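Long-range contacts in putative uncharacterized protein (Chaetomium thermophilum, PDB 5T8V), which probably loads cohesin onto chromatin, the chain being the HEAT-repeat C-terminal fragment of the Scc2 cohesin loader: residues 864-869 and 904-909; 870-875 and 908-913; 879-884 and 919-924. One frame throughout, in Å; residues are numbered along the deposited sequence.

Contact 1 (864-869 and 904-909); sequences LLRPYI and TDVRKE
Ile869 and Glu909 mark the closest approach of the two backbones, their CA atoms 7.2 Å apart, where the short helix 866-870 passes the C-terminal half of helix 900-910, the next helix but one in this HEAT-repeat fold. Arg866, one turn before Ile869, supplies most of the link. It carries its CG anti to the backbone N (chi1 -167°) and bends at chi2, a course that brings the guanidinium across to Glu909, whose chain runs straight out beyond CG to meet it at about a right angle. Both terminal nitrogens engage the carboxylate: NH1 of Arg866 lies 2.6 Å from OE1 of Glu909 in a salt bridge, and NH2 of Arg866 gives a weak bond to OE2 of Glu909. The grip is skewed, the two planes standing 42° apart; OE1 sits near the guanidinium plane, yet NH1 approaches it from above the carboxylate. Val906 covers one face of the guanidinium with CG2, which lies over its centre, 4.1 Å from CZ of Arg866. Asp905 touches obliquely through CB, at 3.3 Å from NH2 of Arg866, while its carboxylate bonds to Gln901 one turn earlier. Ile869 packs against Leu910 of helix 900-910 and against Tyr888 of helix 878-891. Glu909 is likely to balance the charge of Arg866, and the Asp905 carboxylate, nearby but not in a salt bridge, probably adds to the negative surroundings.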
loop_
_atom_site.group_PDB
_atom_site.type_symbol
_atom_site.label_atom_id
_atom_site.label_comp_id
_atom_site.label_asym_id
_atom_site.label_seq_id
_atom_site.Cartn_x
_atom_site.Cartn_y
_atom_site.Cartn_z
ATOM N N LEU A 864 -41.047 32.992 17.773
ATOM C CA LEU A 864 -41.363 32.287 16.535
ATOM C C LEU A 864 -41.778 30.849 16.808
ATOM O O LEU A 864 -42.557 30.273 16.041
ATOM C CB LEU A 864 -40.165 32.321 15.588
ATOM C CG LEU A 864 -39.587 33.707 15.292
ATOM C CD1 LEU A 864 -38.457 33.601 14.282
ATOM C CD2 LEU A 864 -40.661 34.669 14.799
ATOM N N LEU A 865 -41.266 30.253 17.886
ATOM C CA LEU A 865 -41.716 28.937 18.315
ATOM C C LEU A 865 -43.055 28.986 19.036
ATOM O O LEU A 865 -43.642 27.929 19.289
ATOM C CB LEU A 865 -40.668 28.298 19.232
ATOM C CG LEU A 865 -39.247 28.197 18.671
ATOM C CD1 LEU A 865 -38.305 27.617 19.712
ATOM C CD2 LEU A 865 -39.217 27.360 17.400
ATOM N N ARG A 866 -43.549 30.183 19.363
ATOM C CA ARG A 866 -44.804 30.344 20.102
ATOM C C ARG A 866 -45.939 29.457 19.603
ATOM O O ARG A 866 -46.546 28.761 20.428
ATOM C CB ARG A 866 -45.217 31.822 20.039
ATOM C CG ARG A 866 -46.326 32.209 20.996
ATOM C CD ARG A 866 -45.810 32.308 22.419
ATOM N NE ARG A 866 -46.844 32.782 23.336
ATOM C CZ ARG A 866 -47.802 32.014 23.845
ATOM N NH1 ARG A 866 -47.867 30.727 23.526
ATOM N NH2 ARG A 866 -48.698 32.535 24.671
ATOM N N PRO A 867 -46.280 29.427 18.312
ATOM C CA PRO A 867 -47.414 28.591 17.883
ATOM C C PRO A 867 -47.186 27.104 18.083
ATOM O O PRO A 867 -48.164 26.355 18.197
ATOM C CB PRO A 867 -47.566 28.941 16.396
ATOM C CG PRO A 867 -46.229 29.445 15.984
ATOM C CD PRO A 867 -45.670 30.148 17.179
ATOM N N TYR A 868 -45.932 26.646 18.130
ATOM C CA TYR A 868 -45.677 25.235 18.396
ATOM C C TYR A 868 -46.138 24.837 19.793
ATOM O O TYR A 868 -46.535 23.689 20.008
ATOM C CB TYR A 868 -44.191 24.921 18.226
ATOM C CG TYR A 868 -43.716 24.901 16.789
ATOM C CD1 TYR A 868 -44.126 23.903 15.917
ATOM C CD2 TYR A 868 -42.845 25.870 16.311
ATOM C CE1 TYR A 868 -43.692 23.875 14.605
ATOM C CE2 TYR A 868 -42.403 25.851 15.000
ATOM C CZ TYR A 868 -42.829 24.850 14.152
ATOM O OH TYR A 868 -42.393 24.825 12.846
ATOM N N ILE A 869 -46.096 25.768 20.750
ATOM C CA ILE A 869 -46.512 25.452 22.112
ATOM C C ILE A 869 -48.024 25.276 22.182
ATOM O O ILE A 869 -48.526 24.356 22.839
ATOM C CB ILE A 869 -46.027 26.541 23.090
ATOM C CG1 ILE A 869 -44.507 26.481 23.264
ATOM C CG2 ILE A 869 -46.698 26.392 24.458
ATOM C CD1 ILE A 869 -43.734 27.235 22.212
ATOM N N THR A 904 -46.545 33.798 31.809
ATOM C CA THR A 904 -47.888 33.443 32.260
ATOM C C THR A 904 -48.680 32.762 31.147
ATOM O O THR A 904 -49.234 31.670 31.334
ATOM C CB THR A 904 -48.614 34.697 32.755
ATOM O OG1 THR A 904 -47.881 35.277 33.841
ATOM C CG2 THR A 904 -50.024 34.366 33.224
ATOM N N ASP A 905 -48.744 33.400 29.976
ATOM C CA ASP A 905 -49.489 32.830 28.859
ATOM C C ASP A 905 -48.960 31.447 28.497
ATOM O O ASP A 905 -49.736 30.501 28.316
ATOM C CB ASP A 905 -49.416 33.762 27.649
ATOM C CG ASP A 905 -50.113 35.085 27.890
ATOM O OD1 ASP A 905 -51.100 35.112 28.657
ATOM O OD2 ASP A 905 -49.673 36.101 27.310
ATOM N N VAL A 906 -47.638 31.313 28.386
ATOM C CA VAL A 906 -47.050 30.024 28.029
ATOM C C VAL A 906 -47.497 28.948 29.008
ATOM O O VAL A 906 -47.896 27.849 28.608
ATOM C CB VAL A 906 -45.515 30.131 27.965
ATOM C CG1 VAL A 906 -44.873 28.747 27.865
ATOM C CG2 VAL A 906 -45.099 30.983 26.776
ATOM N N ARG A 907 -47.443 29.246 30.309
ATOM C CA ARG A 907 -47.870 28.259 31.296
ATOM C C ARG A 907 -49.340 27.907 31.121
ATOM O O ARG A 907 -49.710 26.726 31.154
ATOM C CB ARG A 907 -47.615 28.768 32.713
ATOM C CG ARG A 907 -48.095 27.805 33.789
ATOM C CD ARG A 907 -47.535 28.155 35.157
ATOM N NE ARG A 907 -47.995 29.457 35.624
ATOM C CZ ARG A 907 -47.647 30.002 36.784
ATOM N NH1 ARG A 907 -46.829 29.360 37.609
ATOM N NH2 ARG A 907 -48.118 31.195 37.122
ATOM N N LYS A 908 -50.197 28.914 30.932
ATOM C CA LYS A 908 -51.623 28.634 30.783
ATOM C C LYS A 908 -51.907 27.789 29.546
ATOM O O LYS A 908 -52.845 26.984 29.551
ATOM C CB LYS A 908 -52.417 29.940 30.732
ATOM C CG LYS A 908 -52.746 30.514 32.107
ATOM C CD LYS A 908 -53.825 31.588 32.023
ATOM C CE LYS A 908 -53.282 32.971 32.343
ATOM N NZ LYS A 908 -53.086 33.181 33.807
ATOM N N GLU A 909 -51.116 27.954 28.483
ATOM C CA GLU A 909 -51.259 27.126 27.292
ATOM C C GLU A 909 -50.537 25.791 27.410
ATOM O O GLU A 909 -50.742 24.916 26.562
ATOM C CB GLU A 909 -50.723 27.865 26.062
ATOM C CG GLU A 909 -51.395 29.201 25.788
ATOM C CD GLU A 909 -50.856 29.875 24.541
ATOM O OE1 GLU A 909 -49.979 29.282 23.875
ATOM O OE2 GLU A 909 -51.307 30.998 24.228
#

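Contact 2 (870-875 and 908-913); sequences ASIGTS and KELLPV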
loop_
_atom_site.group_PDB
_atom_site.type_symbol
_atom_site.label_atom_id
_atom_site.label_comp_id
_atom_site.label_asym_id
_atom_site.label_seq_id
_atom_site.Cartn_x
_atom_site.Cartn_y
_atom_site.Cartn_z
ATOM N N ALA A 870 -48.774 26.156 21.515
ATOM C CA ALA A 870 -50.229 26.089 21.585
ATOM C C ALA A 870 -50.761 24.783 21.011
ATOM O O ALA A 870 -51.807 24.292 21.454
ATOM C CB ALA A 870 -50.844 27.279 20.850
ATOM N N SER A 871 -50.063 24.204 20.038
ATOM C CA SER A 871 -50.515 22.988 19.378
ATOM C C SER A 871 -49.981 21.717 20.028
ATOM O O SER A 871 -50.274 20.622 19.537
ATOM C CB SER A 871 -50.111 23.013 17.900
ATOM O OG SER A 871 -48.705 23.124 17.753
ATOM N N ILE A 872 -49.210 21.827 21.113
ATOM C CA ILE A 872 -48.696 20.635 21.782
ATOM C C ILE A 872 -49.837 19.715 22.195
ATOM O O ILE A 872 -49.670 18.491 22.250
ATOM C CB ILE A 872 -47.829 21.034 22.995
ATOM C CG1 ILE A 872 -46.498 21.625 22.522
ATOM C CG2 ILE A 872 -47.572 19.830 23.911
ATOM C CD1 ILE A 872 -45.655 22.233 23.625
ATOM N N GLY A 873 -51.011 20.282 22.481
ATOM C CA GLY A 873 -52.101 19.486 23.016
ATOM C C GLY A 873 -52.506 18.326 22.128
ATOM O O GLY A 873 -52.905 17.270 22.629
ATOM N N THR A 874 -52.408 18.495 20.810
ATOM C CA THR A 874 -52.892 17.473 19.886
ATOM C C THR A 874 -51.894 17.189 18.772
ATOM O O THR A 874 -51.880 16.082 18.223
ATOM C CB THR A 874 -54.236 17.897 19.288
ATOM O OG1 THR A 874 -55.157 18.194 20.344
ATOM C CG2 THR A 874 -54.812 16.784 18.411
ATOM N N SER A 875 -51.067 18.176 18.419
ATOM C CA SER A 875 -50.069 17.987 17.372
ATOM C C SER A 875 -49.327 16.676 17.595
ATOM O O SER A 875 -48.574 16.537 18.565
ATOM C CB SER A 875 -49.088 19.161 17.336
ATOM O OG SER A 875 -48.083 18.956 16.355
ATOM N N LYS A 908 -50.197 28.914 30.932
ATOM C CA LYS A 908 -51.623 28.634 30.783
ATOM C C LYS A 908 -51.907 27.789 29.546
ATOM O O LYS A 908 -52.845 26.984 29.551
ATOM C CB LYS A 908 -52.417 29.940 30.732
ATOM C CG LYS A 908 -52.746 30.514 32.107
ATOM C CD LYS A 908 -53.825 31.588 32.023
ATOM C CE LYS A 908 -53.282 32.971 32.343
ATOM N NZ LYS A 908 -53.086 33.181 33.807
ATOM N N GLU A 909 -51.116 27.954 28.483
ATOM C CA GLU A 909 -51.259 27.126 27.292
ATOM C C GLU A 909 -50.537 25.791 27.410
ATOM O O GLU A 909 -50.742 24.916 26.562
ATOM C CB GLU A 909 -50.723 27.865 26.062
ATOM C CG GLU A 909 -51.395 29.201 25.788
ATOM C CD GLU A 909 -50.856 29.875 24.541
ATOM O OE1 GLU A 909 -49.979 29.282 23.875
ATOM O OE2 GLU A 909 -51.307 30.998 24.228
ATOM N N LEU A 910 -49.707 25.616 28.437
ATOM C CA LEU A 910 -48.837 24.457 28.551
ATOM C C LEU A 910 -49.241 23.505 29.668
ATOM O O LEU A 910 -48.714 22.390 29.726
ATOM C CB LEU A 910 -47.389 24.919 28.781
ATOM C CG LEU A 910 -46.275 23.895 28.585
ATOM C CD1 LEU A 910 -46.193 23.477 27.123
ATOM C CD2 LEU A 910 -44.951 24.475 29.056
ATOM N N LEU A 911 -50.149 23.910 30.550
ATOM C CA LEU A 911 -50.572 23.050 31.645
ATOM C C LEU A 911 -51.584 22.002 31.188
ATOM O O LEU A 911 -51.406 20.816 31.492
ATOM C CB LEU A 911 -51.162 23.886 32.781
ATOM C CG LEU A 911 -51.407 23.098 34.067
ATOM C CD1 LEU A 911 -50.994 23.917 35.278
ATOM C CD2 LEU A 911 -52.867 22.669 34.174
ATOM N N PRO A 912 -52.653 22.376 30.475
ATOM C CA PRO A 912 -53.675 21.365 30.143
ATOM C C PRO A 912 -53.138 20.176 29.364
ATOM O O PRO A 912 -53.699 19.078 29.473
ATOM C CB PRO A 912 -54.706 22.160 29.328
ATOM C CG PRO A 912 -54.011 23.395 28.900
ATOM C CD PRO A 912 -53.029 23.707 29.967
ATOM N N VAL A 913 -52.066 20.349 28.585
ATOM C CA VAL A 913 -51.508 19.234 27.825
ATOM C C VAL A 913 -50.916 18.160 28.722
ATOM O O VAL A 913 -50.635 17.054 28.248
ATOM C CB VAL A 913 -50.426 19.712 26.831
ATOM C CG1 VAL A 913 -50.933 20.901 26.012
ATOM C CG2 VAL A 913 -49.130 20.069 27.550
#
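Val913 sets its CG1 methyl against the backbone of Gly873, 3.5 Å from the CA of that glycine and nearly as close to its N. The two backbones come together here, with 4.9 Å between the CA atoms of Gly873 and Val913, and a valine methyl rests directly on main chain. The other branch, CG2 of Val913, turns to Ile872 and meets its CG2 at 4.0 Å. Ile872 is used at both ends: CG2 faces Val913, while the longer arm, extended at chi2 (172°), carries CD1 to within 3.8 Å of CD1 of Leu910. Leu910 reaches this point because its CG lies anti to the backbone N (chi1 -165°), directing a branch to the isoleucine. Ile872 therefore lies across two residues three positions apart, and these three buried side chains form the apolar part of the contact. On the more exposed side Ala870 adds a further contact, its CB 3.7 Å from OE1 of Glu909, an oxygen already held by Arg866. The packing joins the loop after helix 866-870 to the end of helix 900-910 and the 3-10 turn that follows. From this seam Ile872 continues onto Ser881 and Val885 of helix 878-891, whereas Leu910 packs on Val925, Cys928 and Leu929 of helix 919-935, so the loop 870-875 and the end of helix 900-910 each lean on one of those longer helices.

Contact 3 (879-884 and 919-924); sequences TVSRAV and RALLDD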
loop_
_atom_site.group_PDB
_atom_site.type_symbol
_atom_site.label_atom_id
_atom_site.label_comp_id
_atom_site.label_asym_id
_atom_site.label_seq_id
_atom_site.Cartn_x
_atom_site.Cartn_y
_atom_site.Cartn_z
ATOM N N THR A 879 -41.636 14.998 18.146
ATOM C CA THR A 879 -40.269 15.494 18.038
ATOM C C THR A 879 -40.230 17.012 18.158
ATOM O O THR A 879 -39.502 17.566 18.989
ATOM C CB THR A 879 -39.664 15.045 16.707
ATOM O OG1 THR A 879 -39.816 13.627 16.563
ATOM C CG2 THR A 879 -38.188 15.403 16.630
ATOM N N VAL A 880 -41.011 17.703 17.325
ATOM C CA VAL A 880 -41.042 19.164 17.359
ATOM C C VAL A 880 -41.444 19.660 18.742
ATOM O O VAL A 880 -40.864 20.618 19.269
ATOM C CB VAL A 880 -41.984 19.705 16.263
ATOM C CG1 VAL A 880 -43.356 19.048 16.336
ATOM C CG2 VAL A 880 -42.124 21.217 16.365
ATOM N N SER A 881 -42.443 19.020 19.353
ATOM C CA SER A 881 -42.925 19.467 20.657
ATOM C C SER A 881 -41.823 19.380 21.707
ATOM O O SER A 881 -41.505 20.368 22.382
ATOM C CB SER A 881 -44.139 18.634 21.072
ATOM O OG SER A 881 -45.200 18.779 20.142
ATOM N N ARG A 882 -41.224 18.195 21.862
ATOM C CA ARG A 882 -40.129 18.046 22.812
ATOM C C ARG A 882 -39.014 19.039 22.510
ATOM O O ARG A 882 -38.418 19.618 23.428
ATOM C CB ARG A 882 -39.599 16.613 22.789
ATOM C CG ARG A 882 -38.814 16.236 24.039
ATOM C CD ARG A 882 -38.442 14.761 24.054
ATOM N NE ARG A 882 -37.074 14.531 23.593
ATOM C CZ ARG A 882 -36.003 14.484 24.384
ATOM N NH1 ARG A 882 -34.803 14.269 23.860
ATOM N NH2 ARG A 882 -36.123 14.650 25.697
ATOM N N ALA A 883 -38.731 19.264 21.226
ATOM C CA ALA A 883 -37.702 20.226 20.850
ATOM C C ALA A 883 -38.012 21.607 21.413
ATOM O O ALA A 883 -37.179 22.212 22.097
ATOM C CB ALA A 883 -37.564 20.281 19.330
ATOM N N VAL A 884 -39.215 22.123 21.146
ATOM C CA VAL A 884 -39.522 23.493 21.552
ATOM C C VAL A 884 -39.587 23.603 23.071
ATOM O O VAL A 884 -39.093 24.578 23.652
ATOM C CB VAL A 884 -40.821 23.987 20.886
ATOM C CG1 VAL A 884 -40.684 23.950 19.370
ATOM C CG2 VAL A 884 -42.024 23.174 21.336
ATOM N N ARG A 919 -45.285 10.189 28.156
ATOM C CA ARG A 919 -44.397 10.403 29.296
ATOM C C ARG A 919 -43.147 11.178 28.896
ATOM O O ARG A 919 -42.819 12.204 29.504
ATOM C CB ARG A 919 -44.019 9.052 29.904
ATOM C CG ARG A 919 -42.953 9.107 30.997
ATOM C CD ARG A 919 -42.370 7.727 31.262
ATOM N NE ARG A 919 -41.041 7.815 31.872
ATOM C CZ ARG A 919 -40.771 7.630 33.161
ATOM N NH1 ARG A 919 -41.733 7.325 34.022
ATOM N NH2 ARG A 919 -39.523 7.744 33.593
ATOM N N ALA A 920 -42.426 10.692 27.880
ATOM C CA ALA A 920 -41.139 11.283 27.528
ATOM C C ALA A 920 -41.255 12.786 27.311
ATOM O O ALA A 920 -40.351 13.546 27.677
ATOM C CB ALA A 920 -40.577 10.604 26.280
ATOM N N LEU A 921 -42.360 13.236 26.715
ATOM C CA LEU A 921 -42.568 14.669 26.540
ATOM C C LEU A 921 -43.101 15.306 27.817
ATOM O O LEU A 921 -42.752 16.450 28.138
ATOM C CB LEU A 921 -43.524 14.921 25.373
ATOM C CG LEU A 921 -43.871 16.375 25.039
ATOM C CD1 LEU A 921 -42.636 17.254 25.042
ATOM C CD2 LEU A 921 -44.542 16.455 23.673
ATOM N N LEU A 922 -43.937 14.578 28.565
ATOM C CA LEU A 922 -44.401 15.085 29.850
ATOM C C LEU A 922 -43.229 15.490 30.734
ATOM O O LEU A 922 -43.354 16.401 31.562
ATOM C CB LEU A 922 -45.258 14.048 30.573
ATOM C CG LEU A 922 -45.745 14.502 31.956
ATOM C CD1 LEU A 922 -46.466 15.847 31.903
ATOM C CD2 LEU A 922 -46.647 13.451 32.561
ATOM N N ASP A 923 -42.085 14.821 30.575
ATOM C CA ASP A 923 -40.905 15.159 31.362
ATOM C C ASP A 923 -40.427 16.574 31.052
ATOM O O ASP A 923 -40.360 17.435 31.940
ATOM C CB ASP A 923 -39.804 14.129 31.087
ATOM C CG ASP A 923 -38.710 14.143 32.133
ATOM O OD1 ASP A 923 -38.111 15.215 32.355
ATOM O OD2 ASP A 923 -38.449 13.081 32.735
ATOM N N ASP A 924 -40.105 16.837 29.786
ATOM C CA ASP A 924 -39.572 18.143 29.419
ATOM C C ASP A 924 -40.600 19.248 29.643
ATOM O O ASP A 924 -40.241 20.365 30.033
ATOM C CB ASP A 924 -39.106 18.127 27.965
ATOM C CG ASP A 924 -37.993 17.123 27.723
ATOM O OD1 ASP A 924 -36.837 17.420 28.086
ATOM O OD2 ASP A 924 -38.275 16.040 27.169
#
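Leu921, a buried residue, makes the tightly packed part of this contact, lying against the backbone of helix 878-891; the CA atoms of Leu921 and Arg882 are 5.6 Å apart. With CG anti to the backbone N (chi1 180°), the leucine presents both methyls: CD1 rests on CA of Arg882, and CD2 on CB of Ser881. The hydroxyl of Ser881 makes a weak bond to the carbonyl of Asp877 in the preceding turn. The local helix segments run nearly parallel, at 20°, with their axes 9.4 Å apart. The looser, solvent side is that of Arg882 and Ala920, both exposed, and Ala920 adds little. From there the arginine, bent at chi3, reaches in to the buried Asp924, where NH2 of Arg882 closes a 3.0 Å salt bridge to OD2 of Asp924. The bond arrives on the syn side, 22° out of the carboxylate plane. OD1 of Asp924 pairs with Arg889, farther along helix 878-891. With an alanine at Asp924, Arg882 and Arg889 are likely to lose the carboxylate they share, and Arg882 to swing more freely. One buried carboxylate thus takes two arginines from the same neighbouring helix, an environment likely to stabilise its negative charge and to tie helices 878-891 and 919-935 together beside the apolar leucine.

How the contacts relate
The three contacts belong to one patch of the helical-repeat fold. The centres of contact 1 and contact 2 lie 8 Å apart; contact 3 is centred 11 Å from contact 2. Contact 1 and contact 3 are the most widely separated pair, at 14 Å. Contacts 1 and 2 share Lys908 and Glu909 on helix 900-910. Their first segments precede helix 878-891, which contact 3 joins to helix 919-935; contact 3 therefore interleaves along the chain with each of the others. Tyr868 packs on Val880 and Val884, making contact 1 continuous with contact 3. Successive helices are thus bound to their next-but-one neighbours, as expected of a stacked HEAT-repeat solenoid.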